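Local coordinates for protein DNA photolyase (Agrobacterium tumefaciens, PDB 4U63) that probably repairs cyclobutane pyrimidine dimers in ultraviolet-damaged DNA with light, using a flavin cofactor and a methenyltetrahydrofolate antenna, at residues 327-338 / 376-387. Residues are numbered along the deposited sequence; the frame is centred on the assembly and turned at random.
With FAD (flavin-adenine dinucleotide), chain C; SO4 (sulfate ion), chain M.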
loop_
_atom_site.group_PDB
_atom_site.type_symbol
_atom_site.label_atom_id
_atom_site.label_comp_id
_atom_site.label_asym_id
_atom_site.label_seq_id
_atom_site.Cartn_x
_atom_site.Cartn_y
_atom_site.Cartn_z
ATOM N N TRP A 327 5.131 -9.934 -25.136
ATOM C CA TRP A 327 4.362 -8.721 -24.854
ATOM C C TRP A 327 4.536 -7.760 -26.004
ATOM O O TRP A 327 5.573 -7.767 -26.669
ATOM C CB TRP A 327 4.826 -8.066 -23.552
ATOM C CG TRP A 327 4.719 -8.972 -22.377
ATOM C CD1 TRP A 327 5.743 -9.508 -21.662
ATOM C CD2 TRP A 327 3.512 -9.473 -21.791
ATOM N NE1 TRP A 327 5.250 -10.309 -20.656
ATOM C CE2 TRP A 327 3.882 -10.304 -20.715
ATOM C CE3 TRP A 327 2.153 -9.295 -22.070
ATOM C CZ2 TRP A 327 2.943 -10.960 -19.916
ATOM C CZ3 TRP A 327 1.213 -9.946 -21.275
ATOM C CH2 TRP A 327 1.613 -10.771 -20.213
ATOM N N ARG A 328 3.520 -6.940 -26.238
ATOM C CA ARG A 328 3.597 -5.904 -27.266
ATOM C C ARG A 328 4.559 -4.803 -26.871
ATOM O O ARG A 328 4.647 -4.434 -25.699
ATOM C CB ARG A 328 2.222 -5.297 -27.549
ATOM C CG ARG A 328 1.379 -6.161 -28.466
ATOM C CD ARG A 328 -0.018 -5.604 -28.681
ATOM N NE ARG A 328 -0.006 -4.263 -29.264
ATOM C CZ ARG A 328 0.258 -3.985 -30.537
ATOM N NH1 ARG A 328 0.549 -4.951 -31.426
ATOM N NH2 ARG A 328 0.237 -2.716 -30.946
ATOM N N ASP A 329 5.292 -4.305 -27.865
ATOM C CA ASP A 329 6.100 -3.107 -27.726
ATOM C C ASP A 329 5.245 -1.981 -28.287
ATOM O O ASP A 329 5.286 -1.692 -29.489
ATOM C CB ASP A 329 7.421 -3.255 -28.492
ATOM C CG ASP A 329 8.296 -1.997 -28.436
ATOM O OD1 ASP A 329 7.997 -1.058 -27.666
ATOM O OD2 ASP A 329 9.298 -1.955 -29.175
ATOM N N ASP A 330 4.459 -1.358 -27.406
ATOM C CA ASP A 330 3.496 -0.328 -27.797
ATOM C C ASP A 330 3.377 0.716 -26.689
ATOM O O ASP A 330 2.400 0.754 -25.919
ATOM C CB ASP A 330 2.142 -0.977 -28.116
ATOM C CG ASP A 330 1.167 -0.025 -28.795
ATOM O OD1 ASP A 330 1.367 1.212 -28.767
ATOM O OD2 ASP A 330 0.173 -0.527 -29.358
ATOM N N GLU A 331 4.391 1.570 -26.620
ATOM C CA GLU A 331 4.457 2.600 -25.590
ATOM C C GLU A 331 3.310 3.620 -25.742
ATOM O O GLU A 331 2.847 4.179 -24.751
ATOM C CB GLU A 331 5.837 3.268 -25.619
ATOM C CG GLU A 331 6.099 4.302 -24.536
ATOM C CD GLU A 331 6.193 3.742 -23.118
ATOM O OE1 GLU A 331 6.172 2.491 -22.903
ATOM O OE2 GLU A 331 6.296 4.589 -22.200
ATOM N N LYS A 332 2.844 3.842 -26.971
ATOM C CA LYS A 332 1.689 4.714 -27.210
ATOM C C LYS A 332 0.429 4.226 -26.456
ATOM O O LYS A 332 -0.228 5.023 -25.780
ATOM C CB LYS A 332 1.431 4.835 -28.715
ATOM C CG LYS A 332 0.269 5.723 -29.126
ATOM C CD LYS A 332 0.123 5.731 -30.645
ATOM C CE LYS A 332 -1.131 6.461 -31.092
ATOM N NZ LYS A 332 -1.028 7.932 -30.888
ATOM N N SER A 333 0.110 2.932 -26.558
ATOM C CA SER A 333 -1.047 2.371 -25.847
ATOM C C SER A 333 -0.830 2.390 -24.335
ATOM O O SER A 333 -1.773 2.611 -23.572
ATOM C CB SER A 333 -1.350 0.946 -26.320
ATOM O OG SER A 333 -0.301 0.053 -25.975
ATOM N N PHE A 334 0.408 2.153 -23.904
ATOM C CA PHE A 334 0.732 2.209 -22.485
ATOM C C PHE A 334 0.473 3.603 -21.954
ATOM O O PHE A 334 -0.123 3.761 -20.906
ATOM C CB PHE A 334 2.185 1.834 -22.206
ATOM C CG PHE A 334 2.560 1.969 -20.761
ATOM C CD1 PHE A 334 1.993 1.132 -19.801
ATOM C CD2 PHE A 334 3.468 2.937 -20.350
ATOM C CE1 PHE A 334 2.333 1.261 -18.463
ATOM C CE2 PHE A 334 3.813 3.066 -19.014
ATOM C CZ PHE A 334 3.244 2.231 -18.070
ATOM N N LYS A 335 0.931 4.611 -22.689
ATOM C CA LYS A 335 0.686 6.003 -22.300
ATOM C C LYS A 335 -0.812 6.319 -22.241
ATOM O O LYS A 335 -1.269 6.968 -21.290
ATOM C CB LYS A 335 1.424 6.978 -23.230
ATOM C CG LYS A 335 2.912 7.080 -22.940
ATOM C CD LYS A 335 3.567 8.109 -23.847
ATOM C CE LYS A 335 5.081 8.008 -23.813
ATOM N NZ LYS A 335 5.692 8.929 -24.806
ATOM N N ALA A 336 -1.578 5.849 -23.229
ATOM C CA ALA A 336 -3.029 6.066 -23.222
ATOM C C ALA A 336 -3.646 5.466 -21.962
ATOM O O ALA A 336 -4.513 6.070 -21.337
ATOM C CB ALA A 336 -3.678 5.480 -24.461
ATOM N N TRP A 337 -3.177 4.277 -21.584
ATOM C CA TRP A 337 -3.619 3.631 -20.352
ATOM C C TRP A 337 -3.307 4.496 -19.113
ATOM O O TRP A 337 -4.208 4.785 -18.303
ATOM C CB TRP A 337 -2.990 2.224 -20.258
ATOM C CG TRP A 337 -3.334 1.445 -19.015
ATOM C CD1 TRP A 337 -4.469 0.722 -18.788
ATOM C CD2 TRP A 337 -2.524 1.294 -17.845
ATOM N NE1 TRP A 337 -4.431 0.154 -17.544
ATOM C CE2 TRP A 337 -3.243 0.482 -16.941
ATOM C CE3 TRP A 337 -1.261 1.773 -17.467
ATOM C CZ2 TRP A 337 -2.739 0.129 -15.685
ATOM C CZ3 TRP A 337 -0.764 1.431 -16.215
ATOM C CH2 TRP A 337 -1.504 0.616 -15.337
ATOM N N THR A 338 -2.059 4.947 -18.980
ATOM C CA THR A 338 -1.657 5.748 -17.803
ATOM C C THR A 338 -2.472 7.037 -17.671
ATOM O O THR A 338 -2.711 7.503 -16.573
ATOM C CB THR A 338 -0.151 6.125 -17.789
ATOM O OG1 THR A 338 0.171 6.973 -18.913
ATOM C CG2 THR A 338 0.741 4.872 -17.779
ATOM N N LEU A 376 -4.320 -4.785 -23.968
ATOM C CA LEU A 376 -3.174 -4.121 -24.623
ATOM C C LEU A 376 -1.938 -5.026 -24.760
ATOM O O LEU A 376 -0.995 -4.676 -25.454
ATOM C CB LEU A 376 -2.812 -2.825 -23.894
ATOM C CG LEU A 376 -3.981 -1.868 -23.657
ATOM C CD1 LEU A 376 -3.508 -0.608 -22.947
ATOM C CD2 LEU A 376 -4.669 -1.512 -24.971
ATOM N N LEU A 377 -1.955 -6.184 -24.102
ATOM C CA LEU A 377 -0.842 -7.132 -24.149
ATOM C C LEU A 377 0.481 -6.491 -23.736
ATOM O O LEU A 377 1.525 -6.733 -24.359
ATOM C CB LEU A 377 -0.756 -7.765 -25.546
ATOM C CG LEU A 377 -0.379 -9.240 -25.568
ATOM C CD1 LEU A 377 -1.477 -10.057 -24.905
ATOM C CD2 LEU A 377 -0.137 -9.716 -26.989
ATOM N N ILE A 378 0.432 -5.675 -22.683
ATOM C CA ILE A 378 1.607 -4.967 -22.187
ATOM C C ILE A 378 2.087 -5.620 -20.906
ATOM O O ILE A 378 1.278 -5.997 -20.052
ATOM C CB ILE A 378 1.299 -3.482 -21.947
ATOM C CG1 ILE A 378 1.158 -2.764 -23.288
ATOM C CG2 ILE A 378 2.395 -2.822 -21.126
ATOM C CD1 ILE A 378 0.651 -1.350 -23.162
ATOM N N ASP A 379 3.407 -5.755 -20.794
ATOM C CA ASP A 379 4.070 -6.373 -19.638
ATOM C C ASP A 379 3.522 -5.847 -18.308
ATOM O O ASP A 379 3.540 -4.645 -18.051
ATOM C CB ASP A 379 5.579 -6.087 -19.746
ATOM C CG ASP A 379 6.418 -6.859 -18.747
ATOM O OD1 ASP A 379 5.899 -7.360 -17.733
ATOM O OD2 ASP A 379 7.634 -6.958 -18.991
ATOM N N TRP A 380 3.025 -6.756 -17.475
ATOM C CA TRP A 380 2.459 -6.380 -16.168
ATOM C C TRP A 380 3.425 -5.572 -15.291
ATOM O O TRP A 380 2.997 -4.754 -14.480
ATOM C CB TRP A 380 1.957 -7.610 -15.404
ATOM C CG TRP A 380 2.981 -8.651 -15.067
ATOM C CD1 TRP A 380 3.267 -9.773 -15.785
ATOM C CD2 TRP A 380 3.826 -8.692 -13.909
ATOM N NE1 TRP A 380 4.242 -10.501 -15.162
ATOM C CE2 TRP A 380 4.611 -9.863 -14.011
ATOM C CE3 TRP A 380 4.008 -7.848 -12.806
ATOM C CZ2 TRP A 380 5.554 -10.220 -13.046
ATOM C CZ3 TRP A 380 4.951 -8.206 -11.843
ATOM C CH2 TRP A 380 5.710 -9.385 -11.973
ATOM N N ARG A 381 4.731 -5.786 -15.483
ATOM C CA ARG A 381 5.749 -5.070 -14.730
ATOM C C ARG A 381 5.660 -3.562 -14.995
ATOM O O ARG A 381 5.960 -2.765 -14.115
ATOM C CB ARG A 381 7.142 -5.583 -15.085
ATOM C CG ARG A 381 7.408 -7.026 -14.705
ATOM C CD ARG A 381 8.554 -7.573 -15.580
ATOM N NE ARG A 381 8.776 -8.997 -15.391
ATOM C CZ ARG A 381 8.157 -9.993 -16.045
ATOM N NH1 ARG A 381 7.218 -9.775 -16.985
ATOM N NH2 ARG A 381 8.485 -11.242 -15.745
ATOM N N LYS A 382 5.235 -3.175 -16.201
ATOM C CA LYS A 382 5.067 -1.751 -16.514
ATOM C C LYS A 382 3.906 -1.153 -15.724
ATOM O O LYS A 382 4.006 -0.038 -15.218
ATOM C CB LYS A 382 4.875 -1.537 -18.009
ATOM C CG LYS A 382 6.146 -1.816 -18.806
ATOM C CD LYS A 382 5.883 -1.896 -20.295
ATOM C CE LYS A 382 5.503 -0.560 -20.909
ATOM N NZ LYS A 382 6.597 0.445 -20.829
ATOM N N GLY A 383 2.809 -1.895 -15.620
ATOM C CA GLY A 383 1.671 -1.466 -14.799
ATOM C C GLY A 383 2.035 -1.389 -13.321
ATOM O O GLY A 383 1.669 -0.443 -12.623
ATOM N N GLU A 384 2.752 -2.406 -12.848
ATOM C CA GLU A 384 3.248 -2.446 -11.475
ATOM C C GLU A 384 4.075 -1.192 -11.157
ATOM O O GLU A 384 3.883 -0.552 -10.105
ATOM C CB GLU A 384 4.081 -3.729 -11.271
ATOM C CG GLU A 384 4.386 -4.077 -9.818
ATOM C CD GLU A 384 5.622 -3.399 -9.239
ATOM O OE1 GLU A 384 6.465 -2.873 -9.993
ATOM O OE2 GLU A 384 5.757 -3.402 -7.998
ATOM N N LYS A 385 4.991 -0.837 -12.065
ATOM C CA LYS A 385 5.833 0.349 -11.888
ATOM C C LYS A 385 5.020 1.636 -11.886
ATOM O O LYS A 385 5.298 2.532 -11.106
ATOM C CB LYS A 385 6.923 0.427 -12.959
ATOM C CG LYS A 385 8.001 -0.620 -12.789
ATOM C CD LYS A 385 9.158 -0.447 -13.762
ATOM C CE LYS A 385 10.162 -1.588 -13.644
ATOM N NZ LYS A 385 9.574 -2.925 -13.908
ATOM N N TRP A 386 4.015 1.724 -12.751
ATOM C CA TRP A 386 3.150 2.914 -12.789
ATOM C C TRP A 386 2.426 3.072 -11.448
ATOM O O TRP A 386 2.398 4.156 -10.873
ATOM C CB TRP A 386 2.123 2.843 -13.926
ATOM C CG TRP A 386 1.216 4.053 -13.946
ATOM C CD1 TRP A 386 -0.097 4.114 -13.544
ATOM C CD2 TRP A 386 1.568 5.379 -14.352
ATOM N NE1 TRP A 386 -0.577 5.396 -13.691
ATOM C CE2 TRP A 386 0.420 6.191 -14.183
ATOM C CE3 TRP A 386 2.734 5.959 -14.846
ATOM C CZ2 TRP A 386 0.412 7.558 -14.494
ATOM C CZ3 TRP A 386 2.723 7.329 -15.165
ATOM C CH2 TRP A 386 1.572 8.102 -14.984
ATOM N N PHE A 387 1.877 1.965 -10.943
ATOM C CA PHE A 387 1.204 1.965 -9.639
ATOM C C PHE A 387 2.161 2.355 -8.516
ATOM O O PHE A 387 1.785 3.075 -7.604
ATOM C CB PHE A 387 0.592 0.589 -9.343
ATOM C CG PHE A 387 -0.804 0.389 -9.894
ATOM C CD1 PHE A 387 -1.269 1.079 -11.019
ATOM C CD2 PHE A 387 -1.660 -0.517 -9.284
ATOM C CE1 PHE A 387 -2.550 0.865 -11.506
ATOM C CE2 PHE A 387 -2.943 -0.728 -9.770
ATOM C CZ PHE A 387 -3.393 -0.040 -10.877
HETATM P PA FAD C . -10.476 -2.154 2.416
HETATM O O1A FAD C . -11.489 -2.830 1.550
HETATM O O2A FAD C . -10.949 -1.232 3.491
HETATM O O5B FAD C . -9.530 -3.315 2.995
HETATM C C5B FAD C . -8.818 -3.175 4.230
HETATM C C4B FAD C . -7.330 -3.438 4.057
HETATM O O4B FAD C . -7.089 -4.762 3.584
HETATM C C3B FAD C . -6.667 -2.529 3.049
HETATM O O3B FAD C . -6.381 -1.231 3.597
HETATM C C2B FAD C . -5.438 -3.327 2.674
HETATM O O2B FAD C . -4.389 -3.162 3.631
HETATM C C1B FAD C . -5.935 -4.750 2.728
HETATM N N9A FAD C . -6.355 -5.293 1.417
HETATM C C8A FAD C . -7.597 -5.246 0.902
HETATM N N7A FAD C . -7.652 -5.862 -0.297
HETATM C C5A FAD C . -6.417 -6.340 -0.560
HETATM C C6A FAD C . -5.800 -7.079 -1.665
HETATM N N6A FAD C . -6.538 -7.443 -2.733
HETATM N N1A FAD C . -4.483 -7.367 -1.557
HETATM C C2A FAD C . -3.748 -6.988 -0.486
HETATM N N3A FAD C . -4.263 -6.309 0.559
HETATM C C4A FAD C . -5.566 -5.963 0.569
HETATM N N1 FAD C . -3.007 -2.744 -1.832
HETATM C C2 FAD C . -2.044 -2.076 -1.161
HETATM O O2 FAD C . -2.196 -1.939 0.074
HETATM N N3 FAD C . -0.949 -1.574 -1.786
HETATM C C4 FAD C . -0.753 -1.714 -3.122
HETATM O O4 FAD C . 0.271 -1.260 -3.694
HETATM C C4X FAD C . -1.774 -2.424 -3.918
HETATM N N5 FAD C . -1.684 -2.595 -5.270
HETATM C C5X FAD C . -2.643 -3.283 -5.956
HETATM C C6 FAD C . -2.539 -3.483 -7.326
HETATM C C7 FAD C . -3.523 -4.174 -8.041
HETATM C C7M FAD C . -3.392 -4.381 -9.532
HETATM C C8 FAD C . -4.709 -4.702 -7.332
HETATM C C8M FAD C . -5.802 -5.463 -8.051
HETATM C C9 FAD C . -4.820 -4.506 -5.981
HETATM C C9A FAD C . -3.845 -3.824 -5.246
HETATM N N10 FAD C . -3.973 -3.619 -3.841
HETATM C C10 FAD C . -2.948 -2.935 -3.165
HETATM C "C1'" FAD C . -5.087 -4.177 -3.064
HETATM C "C2'" FAD C . -6.338 -3.357 -2.835
HETATM O "O2'" FAD C . -6.849 -2.909 -4.096
HETATM C "C3'" FAD C . -6.098 -2.197 -1.889
HETATM O "O3'" FAD C . -5.530 -2.649 -0.663
HETATM C "C4'" FAD C . -7.430 -1.499 -1.614
HETATM O "O4'" FAD C . -7.876 -0.860 -2.808
HETATM C "C5'" FAD C . -7.246 -0.476 -0.511
HETATM O "O5'" FAD C . -8.467 0.218 -0.216
HETATM P P FAD C . -9.054 0.142 1.277
HETATM O O1P FAD C . -10.266 1.003 1.339
HETATM O O2P FAD C . -7.978 0.457 2.278
HETATM O O3P FAD C . -9.453 -1.410 1.398
HETATM S S SO4 M . 0.669 -3.166 -34.617
HETATM O O1 SO4 M . -0.308 -2.412 -33.798
HETATM O O2 SO4 M . 2.046 -2.801 -34.218
HETATM O O3 SO4 M . 0.460 -2.833 -36.039
HETATM O O4 SO4 M . 0.474 -4.620 -34.421
HETATM O O HOH W 1 6.092 -12.275 -18.450
HETATM O O HOH W 2 5.044 -4.480 -22.962
HETATM O O HOH W 3 -0.849 -2.501 -27.201
HETATM O O HOH W 4 -3.072 7.077 -13.751
#
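Leu-376 rests its CD1 methyl against both Ser-333 O and Trp-337 CB, opening the contact of helix 331-338 with the turn and helix 380-390 in the all-helical FAD-binding domain of this class III photolyase. Its carbonyl oxygen takes a hydrogen bond from a water that also accepts one from Arg-328 NE; the same arginine reaches out to Asp-330 and a sulfate. Leu-377, with positive phi just past helix 362-375, accepts a hydrogen bond at its O from Arg-328 N at 2.7 Å. Ile-378, in the conformer modelled here, pushes CD1 against Phe-334 CB. Asp-379, the N-cap of the next helix, lays its CA over the five-membered ring of Trp-327, 3.8 Å from the centroid. Its OD1 is gripped from opposite faces of the carboxylate by Arg-381 N and NH1, and a water joins that NH1 to Trp-327 NE1.

Lys-382 does double duty. Bends at chi3 and chi4 (69° and 64°) fold its chain over one face of Phe-334, putting NZ 4.3 Å from the ring centroid in a cation-pi contact, while NZ also forms a salt bridge to the syn lone pair of Glu-331 OE1 at 2.9 Å. The opposite face of Phe-334 meets Thr-338 CG2. Gly-383 brings its CA to 3.8 Å from Trp-337 CH2; Trp-337 NE1 donates a hydrogen bond to Val-368 O. Trp-386, with CG anti to the backbone N (chi1 179°), presents one face to Thr-338, whose CB sits 3.6 Å from the centroid of the six-membered ring. Last comes Phe-387 of the FAD pocket: its CE1 touches Trp-337 CH2, and on the flavin side its CD2 lies 3.7 Å from FAD C6.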